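Local structure of rubisco operon transcriptional regulator (Synechocystis sp., 5Y2W) at residues Ile100-Leu105 and Leu176-Phe181. The protein probably represses transcription as a LysR-type regulator linking carbon and nitrogen metabolism, with 2-phosphoglycolate bound in its regulatory domain. Residues are numbered along the deposited sequence; the frame is centred on the assembly and turned at random.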
ATOM      1  N   ILE A 100      27.020  -7.289  12.173  1.00 50.62           N
ATOM      2  CA  ILE A 100      26.936  -5.951  12.636  1.00 46.92           C
ATOM      3  C   ILE A 100      26.205  -5.983  13.946  1.00 45.09           C
ATOM      4  O   ILE A 100      25.101  -6.432  13.989  1.00 48.12           O
ATOM      5  CB  ILE A 100      26.180  -5.049  11.646  1.00 44.31           C
ATOM      6  CG1 ILE A 100      26.888  -4.999  10.299  1.00 45.50           C
ATOM      7  CG2 ILE A 100      26.075  -3.666  12.235  1.00 46.80           C
ATOM      8  CD1 ILE A 100      25.989  -4.531   9.166  1.00 44.72           C
ATOM      9  N   PRO A 101      26.823  -5.468  15.015  1.00 47.04           N
ATOM     10  CA  PRO A 101      26.169  -5.432  16.302  1.00 44.51           C
ATOM     11  C   PRO A 101      25.011  -4.495  16.306  1.00 51.66           C
ATOM     12  O   PRO A 101      24.991  -3.493  15.585  1.00 49.88           O
ATOM     13  CB  PRO A 101      27.229  -4.901  17.256  1.00 45.67           C
ATOM     14  CG  PRO A 101      28.337  -4.382  16.406  1.00 46.20           C
ATOM     15  CD  PRO A 101      28.187  -4.902  15.036  1.00 45.87           C
ATOM     16  N   ILE A 102      24.052  -4.809  17.146  1.00 46.47           N
ATOM     17  CA  ILE A 102      22.831  -4.079  17.140  1.00 48.84           C
ATOM     18  C   ILE A 102      23.077  -2.656  17.655  1.00 50.56           C
ATOM     19  O   ILE A 102      22.393  -1.729  17.218  1.00 40.45           O
ATOM     20  CB  ILE A 102      21.714  -4.801  17.927  1.00 44.73           C
ATOM     21  CG1 ILE A 102      20.378  -4.074  17.707  1.00 44.42           C
ATOM     22  CG2 ILE A 102      22.059  -4.863  19.410  1.00 46.40           C
ATOM     23  CD1 ILE A 102      19.148  -4.887  18.035  1.00 45.65           C
ATOM     24  N   THR A 103      24.064  -2.509  18.539  1.00 48.84           N
ATOM     25  CA  THR A 103      24.569  -1.203  18.996  1.00 48.80           C
ATOM     26  C   THR A 103      24.927  -0.211  17.881  1.00 43.72           C
ATOM     27  O   THR A 103      24.755   1.010  18.065  1.00 42.62           O
ATOM     28  CB  THR A 103      25.840  -1.362  19.888  1.00 50.64           C
ATOM     29  OG1 THR A 103      26.832  -2.185  19.226  1.00 49.44           O
ATOM     30  CG2 THR A 103      25.480  -1.983  21.234  1.00 50.19           C
ATOM     31  N   ALA A 104      25.327  -0.712  16.711  1.00 38.47           N
ATOM     32  CA  ALA A 104      25.535   0.173  15.551  1.00 43.59           C
ATOM     33  C   ALA A 104      24.278   0.951  15.080  1.00 47.19           C
ATOM     34  O   ALA A 104      24.368   1.902  14.260  1.00 43.27           O
ATOM     35  CB  ALA A 104      26.157  -0.610  14.390  1.00 42.67           C
ATOM     36  N   LEU A 105      23.094   0.562  15.550  1.00 43.43           N
ATOM     37  CA  LEU A 105      21.870   1.273  15.145  1.00 41.26           C
ATOM     38  C   LEU A 105      21.599   2.562  15.912  1.00 40.76           C
ATOM     39  O   LEU A 105      20.782   3.373  15.496  1.00 43.54           O
ATOM     40  CB  LEU A 105      20.633   0.351  15.253  1.00 44.68           C
ATOM     41  CG  LEU A 105      20.645  -0.831  14.282  1.00 41.94           C
ATOM     42  CD1 LEU A 105      19.306  -1.544  14.323  1.00 45.45           C
ATOM     43  CD2 LEU A 105      20.995  -0.399  12.885  1.00 42.41           C
ATOM     44  N   LEU A 176      20.855  -4.869   5.782  1.00 42.70           N
ATOM     45  CA  LEU A 176      21.985  -4.818   6.684  1.00 40.96           C
ATOM     46  C   LEU A 176      21.948  -6.024   7.650  1.00 43.86           C
ATOM     47  O   LEU A 176      20.918  -6.307   8.320  1.00 44.81           O
ATOM     48  CB  LEU A 176      21.968  -3.530   7.463  1.00 37.04           C
ATOM     49  CG  LEU A 176      22.052  -2.223   6.643  1.00 42.23           C
ATOM     50  CD1 LEU A 176      22.090  -1.060   7.617  1.00 44.75           C
ATOM     51  CD2 LEU A 176      23.277  -2.205   5.739  1.00 42.61           C
ATOM     52  N   ASP A 177      23.081  -6.713   7.740  1.00 44.79           N
ATOM     53  CA  ASP A 177      23.212  -7.964   8.554  1.00 43.60           C
ATOM     54  C   ASP A 177      23.464  -7.634   9.997  1.00 36.84           C
ATOM     55  O   ASP A 177      24.561  -7.827  10.503  1.00 45.09           O
ATOM     56  CB  ASP A 177      24.362  -8.848   8.006  1.00 45.83           C
ATOM     57  CG  ASP A 177      24.504 -10.186   8.770  1.00 50.14           C
ATOM     58  OD1 ASP A 177      23.494 -10.726   9.301  1.00 54.48           O
ATOM     59  OD2 ASP A 177      25.639 -10.698   8.854  1.00 52.77           O
ATOM     60  N   ILE A 178      22.446  -7.087  10.629  1.00 37.81           N
ATOM     61  CA  ILE A 178      22.498  -6.618  11.964  1.00 39.18           C
ATOM     62  C   ILE A 178      22.131  -7.767  12.877  1.00 42.20           C
ATOM     63  O   ILE A 178      21.217  -8.508  12.546  1.00 46.89           O
ATOM     64  CB  ILE A 178      21.441  -5.536  12.231  1.00 37.52           C
ATOM     65  CG1 ILE A 178      21.472  -4.424  11.190  1.00 45.79           C
ATOM     66  CG2 ILE A 178      21.592  -5.003  13.648  1.00 40.49           C
ATOM     67  CD1 ILE A 178      22.771  -3.656  11.064  1.00 46.91           C
ATOM     68  N   ASP A 179      22.825  -7.885  14.022  1.00 42.80           N
ATOM     69  CA  ASP A 179      22.511  -8.876  15.044  1.00 44.03           C
ATOM     70  C   ASP A 179      21.089  -8.657  15.531  1.00 46.99           C
ATOM     71  O   ASP A 179      20.605  -7.516  15.577  1.00 46.95           O
ATOM     72  CB  ASP A 179      23.397  -8.728  16.279  1.00 45.32           C
ATOM     73  CG  ASP A 179      24.856  -9.179  16.057  1.00 48.39           C
ATOM     74  OD1 ASP A 179      25.153  -9.879  15.070  1.00 45.97           O
ATOM     75  OD2 ASP A 179      25.687  -8.829  16.924  1.00 53.43           O
ATOM     76  N   GLU A 180      20.480  -9.755  15.963  1.00 42.26           N
ATOM     77  CA  GLU A 180      19.110  -9.836  16.423  1.00 46.55           C
ATOM     78  C   GLU A 180      18.155  -9.778  15.260  1.00 46.55           C
ATOM     79  O   GLU A 180      16.959  -9.834  15.462  1.00 45.58           O
ATOM     80  CB  GLU A 180      18.775  -8.754  17.454  1.00 50.36           C
ATOM     81  CG  GLU A 180      19.777  -8.647  18.596  1.00 55.41           C
ATOM     82  CD  GLU A 180      20.009  -9.960  19.367  1.00 57.42           C
ATOM     83  OE1 GLU A 180      21.056 -10.062  20.034  1.00 58.20           O
ATOM     84  OE2 GLU A 180      19.161 -10.883  19.312  1.00 53.90           O
ATOM     85  N   PHE A 181      18.673  -9.673  14.037  1.00 43.66           N
ATOM     86  CA  PHE A 181      17.822  -9.713  12.887  1.00 44.87           C
ATOM     87  C   PHE A 181      18.090 -10.988  12.151  1.00 40.40           C
ATOM     88  O   PHE A 181      19.184 -11.468  12.207  1.00 38.66           O
ATOM     89  CB  PHE A 181      18.052  -8.477  12.005  1.00 40.35           C
ATOM     90  CG  PHE A 181      17.395  -7.259  12.573  1.00 41.14           C
ATOM     91  CD1 PHE A 181      18.049  -6.477  13.526  1.00 34.92           C
ATOM     92  CD2 PHE A 181      16.098  -6.945  12.205  1.00 35.39           C
ATOM     93  CE1 PHE A 181      17.447  -5.380  14.057  1.00 34.06           C
ATOM     94  CE2 PHE A 181      15.471  -5.856  12.758  1.00 37.21           C
ATOM     95  CZ  PHE A 181      16.129  -5.079  13.703  1.00 34.64           C
TER
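A single beta bridge of parallel pattern pairs Ile100 with Ile178, joining two loops of the LysR regulatory domain. Ile100 N donates to Asp177 O (3.0 Å), in the plane of that carbonyl. Two residues on from Asp177, the N of Asp179 gives a short, fairly straight bond to Ile100 O (2.7 Å, 161° at the hydrogen), and the same oxygen receives a CA-H contact from Ile178. Asp177 centres an inverse gamma turn, and its OD2 accepts a bond from Asn99 N just before the bridge. On the apolar side of the bridge, Ile178 CD1 lies 3.5 Å from Ile100 CG2 and also meets Leu105 CD2 (4.1 Å). Chi1 of -51° sets Ile178 CG1 anti to the carbonyl carbon and turns the CG2 methyl toward Ile102, 3.8 Å from its CA. In this two-lobed, periplasmic-binding-protein-like fold, the pair of loops sits at the margin of the lobe built on strand 81-89 and helix 118-129; Val86 of the strand packs on Ile178 and Phe181, Leu126 of the helix on Ile102 and Phe181. The chain then reverses in a type II turn from Ile178 to Phe181. Ile102 crosses Glu180 at about a right angle, CD1 to CG 3.9 Å, and CD1 of both Ile102 and Leu105 reach CE1 of the Phe181 ring obliquely. At the outer end the Asp179 carboxylate lies beside the Ile100-Pro101 backbone, OD2 3.5 Å from Pro101 CA. A proline in place of Asp179, having neither amide hydrogen nor carboxylate, would probably leave Ile100 O without its N-H donor and lose the contact with Pro101 CA. Phe181 itself lies about 12 Å by its side chain from bound 2-phosphoglycolate.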